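Local coordinates for protein 4-hydroxy-tetrahydrodipicolinate synthase (Methylacidiphilum fumariolicum SolV, PDB 6T3T) that probably condenses pyruvate with aspartate semialdehyde through a Schiff-base intermediate, giving 4-hydroxy-tetrahydrodipicolinate for lysine biosynthesis, at residues Arg26-Gln31 against Arg61-Ile66. Numbering follows the deposited sequence.
Sequences RLLEHQ and RLTAEI
Leu28 meets Ile66 with two of its atoms at once: Leu28 CD1 lies 3.8 Å from Ile66 CG2, and Leu28 CB is equally near that same methyl, at 3.8 Å. The far end of the isoleucine closes in as well, Ile66 CD1 standing 3.8 Å from Leu28 CD1, so the leucine methyl touches both branches of its partner, and the two side chains cross at about a right angle. Beside this pair, Leu28 CD1 also reaches the backbone of the second helix, 3.9 Å from Thr63 CA, with Thr63 CG2 at 4.1 Å. The leucine gets there with CG anti to its own carbonyl carbon (chi1 -75°) and an extended chi2, which brings CD1 within contact of both Thr63 and Ile66. The contact joins helices 21-32 and 53-67, consecutive outer helices of the TIM barrel, whose short segments approach to 10.6 Å between axes at a crossing angle of -49°. With just 186 Å² buried in all, the interface between these segments is small, and the barrel wall adds further contacts: Leu28 and Thr63 both rest on Ile39 of strand 38-40, and Thr63 also touches Ile73 of strand 72-76. At the border, the carboxylate of Glu29 approaches Ile66, OE2 being 4.2 Å from Ile66 CG2. Its chain is bent at chi2 (-64°), and OE2 forms a salt bridge with Arg70, whose NH2 also donates to Ile66 O; one guanidinium thereby ties the glutamate to the end of helix 53-67. Thr63 OG1 is hydrogen-bonded to Leu59 O within its own helix.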
loop_
_atom_site.group_PDB
_atom_site.type_symbol
_atom_site.label_atom_id
_atom_site.label_comp_id
_atom_site.label_asym_id
_atom_site.label_seq_id
_atom_site.Cartn_x
_atom_site.Cartn_y
_atom_site.Cartn_z
ATOM N N ARG A 26 -39.525 12.530 -5.173
ATOM C CA ARG A 26 -39.467 11.973 -6.520
ATOM C C ARG A 26 -38.457 10.841 -6.592
ATOM O O ARG A 26 -38.709 9.823 -7.244
ATOM C CB ARG A 26 -39.155 13.030 -7.579
ATOM C CG ARG A 26 -39.510 12.464 -8.987
ATOM C CD ARG A 26 -39.535 13.475 -10.157
ATOM N NE ARG A 26 -40.551 14.532 -10.037
ATOM C CZ ARG A 26 -41.875 14.343 -10.089
ATOM N NH1 ARG A 26 -42.387 13.123 -10.238
ATOM N NH2 ARG A 26 -42.695 15.387 -9.976
ATOM N N LEU A 27 -37.290 11.020 -5.966
ATOM C CA LEU A 27 -36.257 9.988 -6.010
ATOM C C LEU A 27 -36.729 8.714 -5.317
ATOM O O LEU A 27 -36.505 7.600 -5.817
ATOM C CB LEU A 27 -34.958 10.530 -5.407
ATOM C CG LEU A 27 -33.705 9.674 -5.227
ATOM C CD1 LEU A 27 -32.784 9.620 -6.471
ATOM C CD2 LEU A 27 -32.937 10.214 -4.028
ATOM N N LEU A 28 -37.391 8.863 -4.160
ATOM C CA LEU A 28 -37.864 7.698 -3.426
ATOM C C LEU A 28 -38.921 6.936 -4.220
ATOM O O LEU A 28 -38.891 5.706 -4.278
ATOM C CB LEU A 28 -38.380 8.136 -2.056
ATOM C CG LEU A 28 -37.243 8.484 -1.100
ATOM C CD1 LEU A 28 -37.754 9.089 0.213
ATOM C CD2 LEU A 28 -36.444 7.227 -0.844
ATOM N N GLU A 29 -39.851 7.650 -4.857
ATOM C CA GLU A 29 -40.859 6.982 -5.679
ATOM C C GLU A 29 -40.224 6.246 -6.851
ATOM O O GLU A 29 -40.653 5.143 -7.200
ATOM C CB GLU A 29 -41.893 7.985 -6.177
ATOM C CG GLU A 29 -42.733 8.615 -5.055
ATOM C CD GLU A 29 -43.614 7.605 -4.288
ATOM O OE1 GLU A 29 -43.861 6.475 -4.782
ATOM O OE2 GLU A 29 -44.091 7.963 -3.188
ATOM N N HIS A 30 -39.228 6.853 -7.498
ATOM C CA HIS A 30 -38.565 6.171 -8.610
ATOM C C HIS A 30 -37.908 4.875 -8.133
ATOM O O HIS A 30 -37.914 3.871 -8.855
ATOM C CB HIS A 30 -37.548 7.117 -9.280
ATOM C CG HIS A 30 -37.071 6.649 -10.629
ATOM N ND1 HIS A 30 -37.931 6.372 -11.677
ATOM C CD2 HIS A 30 -35.819 6.415 -11.105
ATOM C CE1 HIS A 30 -37.233 5.980 -12.729
ATOM N NE2 HIS A 30 -35.952 5.985 -12.406
ATOM N N GLN A 31 -37.365 4.870 -6.901
ATOM C CA GLN A 31 -36.795 3.639 -6.350
ATOM C C GLN A 31 -37.879 2.573 -6.159
ATOM O O GLN A 31 -37.730 1.435 -6.619
ATOM C CB GLN A 31 -36.073 3.913 -5.022
ATOM C CG GLN A 31 -34.841 4.879 -5.098
ATOM C CD GLN A 31 -33.775 4.371 -6.061
ATOM O OE1 GLN A 31 -33.228 3.280 -5.880
ATOM N NE2 GLN A 31 -33.542 5.117 -7.132
ATOM N N ARG A 61 -36.568 10.759 8.943
ATOM C CA ARG A 61 -38.007 10.831 9.158
ATOM C C ARG A 61 -38.751 11.000 7.843
ATOM O O ARG A 61 -39.779 10.349 7.618
ATOM C CB ARG A 61 -38.352 11.969 10.120
ATOM C CG ARG A 61 -39.764 11.880 10.681
ATOM C CD ARG A 61 -39.845 12.661 11.971
ATOM N NE ARG A 61 -38.939 13.793 11.898
ATOM C CZ ARG A 61 -38.212 14.244 12.919
ATOM N NH1 ARG A 61 -38.258 13.628 14.102
ATOM N NH2 ARG A 61 -37.413 15.291 12.731
ATOM N N LEU A 62 -38.270 11.904 6.982
ATOM C CA LEU A 62 -38.919 12.121 5.693
ATOM C C LEU A 62 -38.928 10.854 4.861
ATOM O O LEU A 62 -39.936 10.529 4.225
ATOM C CB LEU A 62 -38.196 13.209 4.916
ATOM C CG LEU A 62 -38.502 14.622 5.353
ATOM C CD1 LEU A 62 -37.398 15.532 4.821
ATOM C CD2 LEU A 62 -39.881 15.024 4.843
ATOM N N THR A 63 -37.796 10.144 4.838
ATOM C CA THR A 63 -37.711 8.883 4.119
ATOM C C THR A 63 -38.744 7.893 4.648
ATOM O O THR A 63 -39.463 7.269 3.868
ATOM C CB THR A 63 -36.291 8.311 4.213
ATOM O OG1 THR A 63 -35.347 9.260 3.689
ATOM C CG2 THR A 63 -36.183 6.999 3.434
ATOM N N ALA A 64 -38.852 7.761 5.976
ATOM C CA ALA A 64 -39.846 6.850 6.539
ATOM C C ALA A 64 -41.244 7.298 6.181
ATOM O O ALA A 64 -42.079 6.480 5.790
ATOM C CB ALA A 64 -39.707 6.728 8.058
ATOM N N GLU A 65 -41.520 8.603 6.299
ATOM C CA GLU A 65 -42.859 9.087 5.989
ATOM C C GLU A 65 -43.216 8.852 4.532
ATOM O O GLU A 65 -44.310 8.356 4.241
ATOM C CB GLU A 65 -42.978 10.567 6.308
ATOM C CG GLU A 65 -43.172 10.799 7.768
ATOM C CD GLU A 65 -42.831 12.201 8.138
ATOM O OE1 GLU A 65 -42.738 12.471 9.350
ATOM O OE2 GLU A 65 -42.674 13.031 7.218
ATOM N N ILE A 66 -42.287 9.155 3.609
ATOM C CA ILE A 66 -42.566 8.996 2.177
ATOM C C ILE A 66 -42.732 7.527 1.820
ATOM O O ILE A 66 -43.711 7.145 1.176
ATOM C CB ILE A 66 -41.458 9.647 1.324
ATOM C CG1 ILE A 66 -41.546 11.176 1.392
ATOM C CG2 ILE A 66 -41.538 9.173 -0.121
ATOM C CD1 ILE A 66 -40.158 11.850 1.384
#